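Odorant-binding protein 1d (Locusta migratoria, PDB 4PT1) probably binds and carries small odorant molecules as a compact, secreted, all-helical protein. Local coordinates at residues Met5-Gly9 with Arg10-Ala14; Lys48-Leu51 with Lys52-Val56; Pro78-Lys81 with Glu82-His85; Ala103-Ile106 with His107-Tyr110. All blocks are in the same frame, centred on the assembly; numbering follows the deposited sequence.

Contact 1. Residues Met5-Gly9 with Arg10-Ala14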
loop_
_atom_site.group_PDB
_atom_site.type_symbol
_atom_site.label_atom_id
_atom_site.label_comp_id
_atom_site.label_asym_id
_atom_site.label_seq_id
_atom_site.Cartn_x
_atom_site.Cartn_y
_atom_site.Cartn_z
ATOM N N MET A 5 -6.255 14.989 -11.194
ATOM C CA MET A 5 -5.134 14.832 -10.280
ATOM C C MET A 5 -4.308 13.622 -10.708
ATOM O O MET A 5 -4.851 12.529 -10.922
ATOM C CB MET A 5 -5.631 14.660 -8.843
ATOM N N LYS A 6 -3.007 13.857 -10.876
ATOM C CA LYS A 6 -2.047 12.822 -11.222
ATOM C C LYS A 6 -1.211 12.607 -9.973
ATOM O O LYS A 6 -0.451 13.487 -9.575
ATOM C CB LYS A 6 -1.172 13.276 -12.403
ATOM C CG LYS A 6 -0.882 12.194 -13.441
ATOM C CD LYS A 6 0.279 11.292 -13.047
ATOM C CE LYS A 6 0.497 10.180 -14.065
ATOM N N LEU A 7 -1.376 11.454 -9.332
ATOM C CA LEU A 7 -0.581 11.141 -8.141
ATOM C C LEU A 7 0.905 11.001 -8.524
ATOM O O LEU A 7 1.252 10.199 -9.403
ATOM C CB LEU A 7 -1.116 9.879 -7.453
ATOM C CG LEU A 7 -2.551 9.937 -6.906
ATOM C CD1 LEU A 7 -2.939 8.643 -6.207
ATOM C CD2 LEU A 7 -2.728 11.128 -5.966
ATOM N N THR A 8 1.758 11.824 -7.907
ATOM C CA THR A 8 3.210 11.692 -7.991
ATOM C C THR A 8 3.731 11.237 -6.616
ATOM O O THR A 8 2.972 10.647 -5.847
ATOM C CB THR A 8 3.887 12.999 -8.473
ATOM O OG1 THR A 8 3.715 14.042 -7.501
ATOM C CG2 THR A 8 3.299 13.441 -9.803
ATOM N N GLY A 9 5.005 11.472 -6.316
ATOM C CA GLY A 9 5.598 11.025 -5.047
ATOM C C GLY A 9 6.485 9.800 -5.198
ATOM O O GLY A 9 6.487 9.155 -6.248
ATOM N N ARG A 10 7.243 9.480 -4.148
ATOM C CA ARG A 10 8.267 8.428 -4.228
ATOM C C ARG A 10 7.695 7.038 -4.509
ATOM O O ARG A 10 8.298 6.263 -5.247
ATOM C CB ARG A 10 9.179 8.416 -2.988
ATOM C CG ARG A 10 8.531 8.142 -1.633
ATOM C CD ARG A 10 9.533 8.433 -0.509
ATOM N NE ARG A 10 9.108 7.943 0.807
ATOM C CZ ARG A 10 9.843 8.005 1.921
ATOM N NH1 ARG A 10 11.063 8.538 1.898
ATOM N NH2 ARG A 10 9.361 7.527 3.073
ATOM N N ILE A 11 6.523 6.727 -3.957
ATOM C CA ILE A 11 5.909 5.423 -4.198
ATOM C C ILE A 11 5.445 5.285 -5.654
ATOM O O ILE A 11 5.702 4.274 -6.318
ATOM C CB ILE A 11 4.730 5.152 -3.236
ATOM C CG1 ILE A 11 5.246 5.046 -1.797
ATOM C CG2 ILE A 11 4.017 3.872 -3.626
ATOM C CD1 ILE A 11 4.197 4.543 -0.823
ATOM N N MET A 12 4.784 6.304 -6.173
ATOM C CA MET A 12 4.343 6.238 -7.556
ATOM C C MET A 12 5.540 6.218 -8.509
ATOM O O MET A 12 5.537 5.438 -9.480
ATOM C CB MET A 12 3.379 7.384 -7.886
ATOM C CG MET A 12 2.026 7.234 -7.205
ATOM S SD MET A 12 1.142 5.739 -7.690
ATOM C CE MET A 12 -0.068 5.583 -6.377
ATOM N N ASP A 13 6.550 7.041 -8.222
ATOM C CA ASP A 13 7.792 7.095 -9.028
ATOM C C ASP A 13 8.449 5.727 -9.174
ATOM O O ASP A 13 8.947 5.379 -10.253
ATOM C CB ASP A 13 8.838 8.039 -8.403
ATOM C CG ASP A 13 8.580 9.520 -8.697
ATOM O OD1 ASP A 13 7.879 9.846 -9.684
ATOM O OD2 ASP A 13 9.109 10.364 -7.932
ATOM N N ALA A 14 8.462 4.964 -8.086
ATOM C CA ALA A 14 9.175 3.691 -8.042
ATOM C C ALA A 14 8.248 2.478 -8.014
ATOM O O ALA A 14 8.692 1.390 -7.678
ATOM C CB ALA A 14 10.115 3.669 -6.850
HETATM O O HOH W 1 3.475 8.295 -4.475
#
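Arg-10 directly follows Gly-9, the N-cap residue of the short helix 10-13, so this local contact is a helix start: an extended lead-in of Met-5 to Thr-8 runs into a single helical turn. The bend falls at Gly-9, whose phi of 104° would jam a beta-carbon against the carbonyl oxygen of Thr-8. Of the Arg-10 side chain, CB alone stays near Gly-9. Its CG stands between backbone N and carbonyl carbon (chi1 62°), and the extended chain beyond takes NH2 to a salt bridge with Glu-71 and NE to a hydrogen bond with Asn-75. Ile-11 also leads away, onto Phe-58. Met-12 instead turns back toward the lead-in: its CG lies 3.8 Å from Thr-8 O and 4.1 Å from Leu-7 CB, the Leu-7 and Met-12 side chains running obliquely past each other, and both rest on Ala-124 of helix 115-129. A water links Met-12 to Thr-8 through the backbone, accepting from Met-12 N at 2.9 Å and donating to Thr-8 O at 2.8 Å. Asp-13 N closes the turn on Gly-9 O at 2.9 Å, with a nearly straight N-H...O angle of 164°. Asp-13 OD2 also comes 3.3 Å from Gly-9 O, but both are acceptors and no hydrogen bond is made. Ala-14, where helical geometry ends, still donates its N to Arg-10 O at 3.1 Å.

Contact 2. Residues Lys48-Leu51 with Lys52-Val56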
loop_
_atom_site.group_PDB
_atom_site.type_symbol
_atom_site.label_atom_id
_atom_site.label_comp_id
_atom_site.label_asym_id
_atom_site.label_seq_id
_atom_site.Cartn_x
_atom_site.Cartn_y
_atom_site.Cartn_z
ATOM N N LYS A 48 -0.842 -10.500 1.138
ATOM C CA LYS A 48 -0.524 -9.776 2.376
ATOM C C LYS A 48 0.981 -9.472 2.510
ATOM O O LYS A 48 1.393 -8.366 2.903
ATOM C CB LYS A 48 -1.010 -10.560 3.588
ATOM C CG LYS A 48 -2.503 -10.866 3.507
ATOM C CD LYS A 48 -3.043 -11.366 4.826
ATOM C CE LYS A 48 -4.508 -11.752 4.690
ATOM N NZ LYS A 48 -4.969 -12.573 5.838
ATOM N N CYS A 49 1.806 -10.453 2.176
ATOM C CA CYS A 49 3.243 -10.269 2.283
ATOM C C CYS A 49 3.758 -9.338 1.186
ATOM O O CYS A 49 4.748 -8.670 1.382
ATOM C CB CYS A 49 3.960 -11.622 2.277
ATOM S SG CYS A 49 3.718 -12.555 3.819
ATOM N N TYR A 50 3.042 -9.260 0.065
ATOM C CA TYR A 50 3.327 -8.263 -0.960
ATOM C C TYR A 50 3.099 -6.827 -0.432
ATOM O O TYR A 50 3.953 -5.957 -0.620
ATOM C CB TYR A 50 2.484 -8.531 -2.190
ATOM C CG TYR A 50 2.627 -7.498 -3.269
ATOM C CD1 TYR A 50 3.680 -7.565 -4.192
ATOM C CD2 TYR A 50 1.707 -6.470 -3.399
ATOM C CE1 TYR A 50 3.794 -6.632 -5.195
ATOM C CE2 TYR A 50 1.824 -5.511 -4.396
ATOM C CZ TYR A 50 2.870 -5.600 -5.283
ATOM O OH TYR A 50 2.959 -4.678 -6.258
ATOM N N LEU A 51 1.962 -6.568 0.224
ATOM C CA LEU A 51 1.724 -5.291 0.919
ATOM C C LEU A 51 2.836 -4.987 1.921
ATOM O O LEU A 51 3.388 -3.867 1.952
ATOM C CB LEU A 51 0.367 -5.284 1.645
ATOM C CG LEU A 51 -0.876 -5.368 0.736
ATOM C CD1 LEU A 51 -2.136 -5.415 1.591
ATOM C CD2 LEU A 51 -0.945 -4.228 -0.285
ATOM N N LYS A 52 3.174 -5.989 2.730
ATOM C CA LYS A 52 4.263 -5.855 3.698
ATOM C C LYS A 52 5.566 -5.483 2.997
ATOM O O LYS A 52 6.291 -4.592 3.444
ATOM C CB LYS A 52 4.391 -7.147 4.534
ATOM C CG LYS A 52 5.542 -7.188 5.519
ATOM C CD LYS A 52 6.765 -7.861 4.959
ATOM C CE LYS A 52 7.744 -8.175 6.079
ATOM N NZ LYS A 52 8.957 -8.792 5.527
ATOM N N CYS A 53 5.857 -6.140 1.885
ATOM C CA CYS A 53 7.109 -5.910 1.179
ATOM C C CYS A 53 7.205 -4.476 0.669
ATOM O O CYS A 53 8.258 -3.866 0.770
ATOM C CB CYS A 53 7.246 -6.911 0.026
ATOM S SG CYS A 53 8.743 -6.707 -0.940
ATOM N N ILE A 54 6.118 -3.950 0.107
ATOM C CA ILE A 54 6.049 -2.552 -0.323
ATOM C C ILE A 54 6.340 -1.629 0.866
ATOM O O ILE A 54 7.130 -0.700 0.768
ATOM C CB ILE A 54 4.684 -2.200 -0.954
ATOM C CG1 ILE A 54 4.579 -2.789 -2.359
ATOM C CG2 ILE A 54 4.493 -0.674 -1.079
ATOM C CD1 ILE A 54 3.185 -2.643 -2.915
ATOM N N MET A 55 5.715 -1.894 2.007
ATOM C CA MET A 55 5.922 -1.010 3.146
ATOM C C MET A 55 7.378 -1.040 3.607
ATOM O O MET A 55 7.927 -0.006 3.991
ATOM C CB MET A 55 4.972 -1.357 4.289
ATOM C CG MET A 55 3.512 -1.116 3.947
ATOM S SD MET A 55 2.445 -1.460 5.346
ATOM C CE MET A 55 2.704 0.036 6.308
ATOM N N VAL A 56 7.998 -2.216 3.576
ATOM C CA VAL A 56 9.412 -2.362 3.993
ATOM C C VAL A 56 10.307 -1.596 3.039
ATOM O O VAL A 56 11.207 -0.895 3.461
ATOM C CB VAL A 56 9.859 -3.838 4.068
ATOM C CG1 VAL A 56 11.358 -3.911 4.323
ATOM C CG2 VAL A 56 9.104 -4.563 5.171
#
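Tyr-50 and Ile-54, one helical turn apart on helix 45-57, cross at a slant. The phenol ring swings out with CG anti to the backbone N (chi1 176°), while Ile-54 holds CG1 beside its own N (chi1 -75°), which sends CD1 back toward the ring. That methyl alone makes the touch: CD1 is 3.5 Å from Tyr-50 CE2 and 3.8 Å from Tyr-50 CZ, meeting the ring obliquely. In the backbone of the pair, Ile-54 N donates to Tyr-50 O at 3.0 Å, with an N-H...O angle of 167°, which keeps the two residues one turn apart. On another flank Met-55 sets its CG 3.4 Å from Leu-51 O, the carbonyl that its own N binds. Tyr-50 OH is hydrogen-bonded to Asp-19 OD1. Replacing Tyr-50 by an alanine would probably leave Ile-54 CD1 without the ring it lies against and Asp-19 without its hydroxyl partner. Leu-51 and Ile-54 help line the pocket that holds 2-(2-methoxyethoxy)ethanol. Around the helix, Tyr-50 packs on helix 15-26 and, with Ile-54, on Phe-125 of helix 115-129; Cys-53 is bonded to Cys-22 of helix 15-26 and Cys-49 to Cys-100 of helix 99-113, against which Leu-51 and Met-55 pack.

Contact 3. Residues Pro78-Lys81 with Glu82-His85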
loop_
_atom_site.group_PDB
_atom_site.type_symbol
_atom_site.label_atom_id
_atom_site.label_comp_id
_atom_site.label_asym_id
_atom_site.label_seq_id
_atom_site.Cartn_x
_atom_site.Cartn_y
_atom_site.Cartn_z
ATOM N N PRO A 78 1.925 13.822 -2.784
ATOM C CA PRO A 78 1.732 15.236 -2.438
ATOM C C PRO A 78 0.347 15.774 -2.796
ATOM O O PRO A 78 -0.136 16.688 -2.128
ATOM C CB PRO A 78 2.867 15.968 -3.197
ATOM C CG PRO A 78 3.327 15.013 -4.229
ATOM C CD PRO A 78 3.063 13.626 -3.714
ATOM N N GLU A 79 -0.308 15.182 -3.794
ATOM C CA GLU A 79 -1.601 15.677 -4.288
ATOM C C GLU A 79 -2.745 15.400 -3.324
ATOM O O GLU A 79 -3.811 15.992 -3.433
ATOM C CB GLU A 79 -1.921 15.075 -5.658
ATOM C CG GLU A 79 -0.940 15.493 -6.749
ATOM C CD GLU A 79 0.340 14.661 -6.773
ATOM O OE1 GLU A 79 0.464 13.664 -6.019
ATOM O OE2 GLU A 79 1.246 14.993 -7.555
ATOM N N ILE A 80 -2.513 14.495 -2.380
ATOM C CA ILE A 80 -3.535 14.116 -1.401
ATOM C C ILE A 80 -2.977 14.134 0.021
ATOM O O ILE A 80 -3.443 13.386 0.880
ATOM C CB ILE A 80 -4.149 12.731 -1.736
ATOM C CG1 ILE A 80 -3.074 11.634 -1.793
ATOM C CG2 ILE A 80 -4.905 12.788 -3.049
ATOM C CD1 ILE A 80 -3.636 10.228 -1.763
ATOM N N LYS A 81 -2.020 15.019 0.282
ATOM C CA LYS A 81 -1.360 15.106 1.597
ATOM C C LYS A 81 -2.352 15.250 2.735
ATOM O O LYS A 81 -2.279 14.512 3.703
ATOM C CB LYS A 81 -0.353 16.257 1.682
ATOM C CG LYS A 81 1.052 15.962 1.177
ATOM C CD LYS A 81 1.778 14.849 1.930
ATOM C CE LYS A 81 3.183 14.608 1.382
ATOM N NZ LYS A 81 3.859 13.540 2.174
ATOM N N GLU A 82 -3.295 16.175 2.617
ATOM C CA GLU A 82 -4.213 16.428 3.725
ATOM C C GLU A 82 -5.041 15.205 4.056
ATOM O O GLU A 82 -5.000 14.721 5.179
ATOM C CB GLU A 82 -5.142 17.630 3.482
ATOM C CG GLU A 82 -6.077 17.860 4.687
ATOM C CD GLU A 82 -7.052 19.007 4.506
ATOM O OE1 GLU A 82 -7.072 19.628 3.426
ATOM O OE2 GLU A 82 -7.800 19.276 5.460
ATOM N N GLU A 83 -5.784 14.736 3.055
ATOM C CA GLU A 83 -6.687 13.583 3.178
ATOM C C GLU A 83 -5.929 12.305 3.543
ATOM O O GLU A 83 -6.412 11.516 4.356
ATOM C CB GLU A 83 -7.486 13.352 1.878
ATOM C CG GLU A 83 -8.061 14.606 1.229
ATOM C CD GLU A 83 -7.151 15.188 0.145
ATOM O OE1 GLU A 83 -6.040 15.648 0.473
ATOM O OE2 GLU A 83 -7.550 15.189 -1.044
ATOM N N GLY A 84 -4.744 12.112 2.951
ATOM C CA GLY A 84 -3.928 10.922 3.203
ATOM C C GLY A 84 -3.304 10.899 4.586
ATOM O O GLY A 84 -3.241 9.853 5.224
ATOM N N HIS A 85 -2.831 12.046 5.054
ATOM C CA HIS A 85 -2.322 12.142 6.413
ATOM C C HIS A 85 -3.410 11.799 7.396
ATOM O O HIS A 85 -3.161 11.106 8.387
ATOM C CB HIS A 85 -1.805 13.533 6.708
ATOM C CG HIS A 85 -0.358 13.760 6.317
ATOM N ND1 HIS A 85 0.193 13.233 5.204
ATOM C CD2 HIS A 85 0.635 14.509 6.927
ATOM C CE1 HIS A 85 1.468 13.641 5.104
ATOM N NE2 HIS A 85 1.742 14.417 6.167
#
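Ile-80 and Gly-84 frame the first turn of helix 81-90, where a 3-10 segment at Pro-78 and Glu-79 gives way to alpha-helix with Ile-80 as the N-cap. Gly-84 N donates to Ile-80 O at 2.8 Å, and one residue on His-85 N donates to Lys-81 O at 2.9 Å; the i to i+4 spacing is alpha-helical, and N-H...O angles of 154° and 160° support both bonds. A beta-carbon on Gly-84 would clash with Ile-80 O, only 2.9 Å from it, so the absence of a side chain lets the backbones close up here. Glu-83 bends sharply at chi2 (94°), which carries its carboxylate back across Ile-80 at about a right angle. OE1 of Glu-83 then stands 3.4 Å from Ile-80 C, and its OE2 lies 4.1 Å from Ile-80 CG2. An anion at this helix end would probably interact favourably with the helix dipole. A lysine in place of Glu-83 removes the carboxylate lying across Ile-80 and would probably set an unfavourable positive charge against the helix start. On another side of the turn the Lys-81 chain passes obliquely by His-85: Lys-81 CD approaches His-85 CE1 to 3.4 Å. Lys-81 NZ goes on to a hydrogen bond with Leu-73 O, with weak ones to Glu-74 O and Val-76 O, which ties this turn to the end of helix 69-75. Ile-80 packs on Leu-117 and Val-121 of helix 115-129. Acidic residues in the first turn, here Glu-82 and Glu-83, followed by i to i+4 backbone bonds, are typical of an alpha-helix N terminus.

Contact 4. Residues Ala103-Ile106 with His107-Tyr110; sequences AYQI and HQCY
Gln-108 lies over one face of the Tyr-104 ring, its amide plane only 14° from the ring plane, so the two flat groups are stacked. Gln-108 CG makes a CH-pi contact there, 4.1 Å from the ring centroid and 28° off the normal, while Gln-105 NE2 sits in the plane at the ring's edge. A chi1 of 175° points the Tyr-104 ring away from the residue's own N and brings it to this position. The His-107 ring has Ala-103 O at its edge, in plane and 3.4 Å from CD2, and Tyr-110 CD2 over the centre of one face. Over one face of Tyr-110, offset toward the rim, is Ile-106 O, 3.4 Å above the plane. All this is built on one turn after another of helix 99-113, with Tyr-110 N donating to Ile-106 O at 2.9 Å and Cys-109 N to Gln-105 O at 2.9 Å. Cys-109 belongs to the three-disulfide pattern of insect odorant-binding proteins, bonded here to Cys-91, and His-107 lines the pocket occupied by 2-(2-methoxyethoxy)ethanol. His-107 ND1 is hydrogen-bonded to Tyr-118 OH, which helps hold the ring's rotation, and Tyr-110 OH is hydrogen-bonded to Glu-72. Ile-106 runs side by side with Tyr-110, pointing the same way, and its CG2 lies 3.4 Å from Tyr-110 CZ. Gln-105 and Gln-108 cross with amide planes nearly perpendicular; Gln-105 NE2 is hydrogen-bonded to Glu-101 OE2, while Gln-105 OE1 lies 3.5 Å from Gln-108 CB.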
loop_
_atom_site.group_PDB
_atom_site.type_symbol
_atom_site.label_atom_id
_atom_site.label_comp_id
_atom_site.label_asym_id
_atom_site.label_seq_id
_atom_site.Cartn_x
_atom_site.Cartn_y
_atom_site.Cartn_z
ATOM N N ALA A 103 0.614 -5.474 7.955
ATOM C CA ALA A 103 0.561 -4.636 6.749
ATOM C C ALA A 103 -0.819 -4.692 6.093
ATOM O O ALA A 103 -1.397 -3.656 5.778
ATOM C CB ALA A 103 1.636 -5.041 5.750
ATOM N N TYR A 104 -1.359 -5.901 5.899
ATOM C CA TYR A 104 -2.622 -6.074 5.133
ATOM C C TYR A 104 -3.793 -5.335 5.803
ATOM O O TYR A 104 -4.625 -4.730 5.123
ATOM C CB TYR A 104 -2.931 -7.574 4.889
ATOM C CG TYR A 104 -4.273 -7.866 4.210
ATOM C CD1 TYR A 104 -4.419 -7.811 2.819
ATOM C CD2 TYR A 104 -5.384 -8.196 4.955
ATOM C CE1 TYR A 104 -5.647 -8.084 2.210
ATOM C CE2 TYR A 104 -6.619 -8.467 4.369
ATOM C CZ TYR A 104 -6.755 -8.408 2.989
ATOM O OH TYR A 104 -7.985 -8.678 2.382
ATOM N N GLN A 105 -3.817 -5.354 7.130
ATOM C CA GLN A 105 -4.877 -4.740 7.900
ATOM C C GLN A 105 -4.620 -3.275 8.255
ATOM O O GLN A 105 -5.582 -2.560 8.549
ATOM C CB GLN A 105 -5.103 -5.535 9.195
ATOM C CG GLN A 105 -5.464 -7.006 8.974
ATOM C CD GLN A 105 -6.836 -7.244 8.349
ATOM O OE1 GLN A 105 -7.636 -6.325 8.196
ATOM N NE2 GLN A 105 -7.103 -8.489 7.967
ATOM N N ILE A 106 -3.356 -2.818 8.252
ATOM C CA ILE A 106 -3.107 -1.371 8.218
ATOM C C ILE A 106 -3.797 -0.875 6.936
ATOM O O ILE A 106 -4.521 0.110 6.958
ATOM C CB ILE A 106 -1.593 -0.993 8.238
ATOM C CG1 ILE A 106 -0.985 -1.145 9.645
ATOM C CG2 ILE A 106 -1.419 0.459 7.776
ATOM C CD1 ILE A 106 0.533 -1.043 9.704
ATOM N N HIS A 107 -3.624 -1.611 5.840
ATOM C CA HIS A 107 -4.255 -1.295 4.570
ATOM C C HIS A 107 -5.766 -1.416 4.558
ATOM O O HIS A 107 -6.435 -0.582 3.964
ATOM C CB HIS A 107 -3.630 -2.105 3.467
ATOM C CG HIS A 107 -2.449 -1.424 2.846
ATOM N ND1 HIS A 107 -2.543 -0.710 1.698
ATOM C CD2 HIS A 107 -1.128 -1.308 3.283
ATOM C CE1 HIS A 107 -1.330 -0.198 1.407
ATOM N NE2 HIS A 107 -0.472 -0.561 2.384
ATOM N N GLN A 108 -6.318 -2.423 5.232
ATOM C CA GLN A 108 -7.773 -2.499 5.330
ATOM C C GLN A 108 -8.304 -1.345 6.186
ATOM O O GLN A 108 -9.365 -0.832 5.876
ATOM C CB GLN A 108 -8.246 -3.857 5.847
ATOM C CG GLN A 108 -7.860 -5.048 4.964
ATOM C CD GLN A 108 -7.724 -4.714 3.488
ATOM O OE1 GLN A 108 -6.612 -4.538 2.972
ATOM N NE2 GLN A 108 -8.860 -4.629 2.792
ATOM N N CYS A 109 -7.573 -0.939 7.229
ATOM C CA CYS A 109 -7.874 0.310 7.975
ATOM C C CYS A 109 -7.838 1.560 7.089
ATOM O O CYS A 109 -8.719 2.413 7.203
ATOM C CB CYS A 109 -6.963 0.512 9.192
ATOM S SG CYS A 109 -7.321 2.007 10.167
ATOM N N TYR A 110 -6.836 1.701 6.225
ATOM C CA TYR A 110 -6.870 2.804 5.266
ATOM C C TYR A 110 -8.136 2.805 4.403
ATOM O O TYR A 110 -8.761 3.849 4.193
ATOM C CB TYR A 110 -5.679 2.769 4.316
ATOM C CG TYR A 110 -4.301 2.944 4.912
ATOM C CD1 TYR A 110 -4.093 3.478 6.176
ATOM C CD2 TYR A 110 -3.173 2.599 4.156
ATOM C CE1 TYR A 110 -2.815 3.638 6.685
ATOM C CE2 TYR A 110 -1.901 2.770 4.666
ATOM C CZ TYR A 110 -1.726 3.298 5.933
ATOM O OH TYR A 110 -0.457 3.444 6.438
#

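How the contacts relate
From the N terminus the four contacts follow in series, each spanning two adjoining segments; none nests in or crosses another, and each closes no more than a helical turn. Contact 1 starts helix 10-13 and reaches across to contact 3, far along the chain: Thr-8 OG1 is 2.6 Å from Glu-79 OE2, a probable hydrogen bond joining the N-terminal loop to the 3-10 segment just ahead of helix 81-90. Contact 2, on helix 45-57, packs on contact 4, on helix 99-113, with Lys-52 CA 3.4 Å from Ala-103 CB, and both contribute residues to the ligand pocket. Contacts 3 and 4 do not touch, their nearest atoms being about 6 Å apart, although their helices are consecutive.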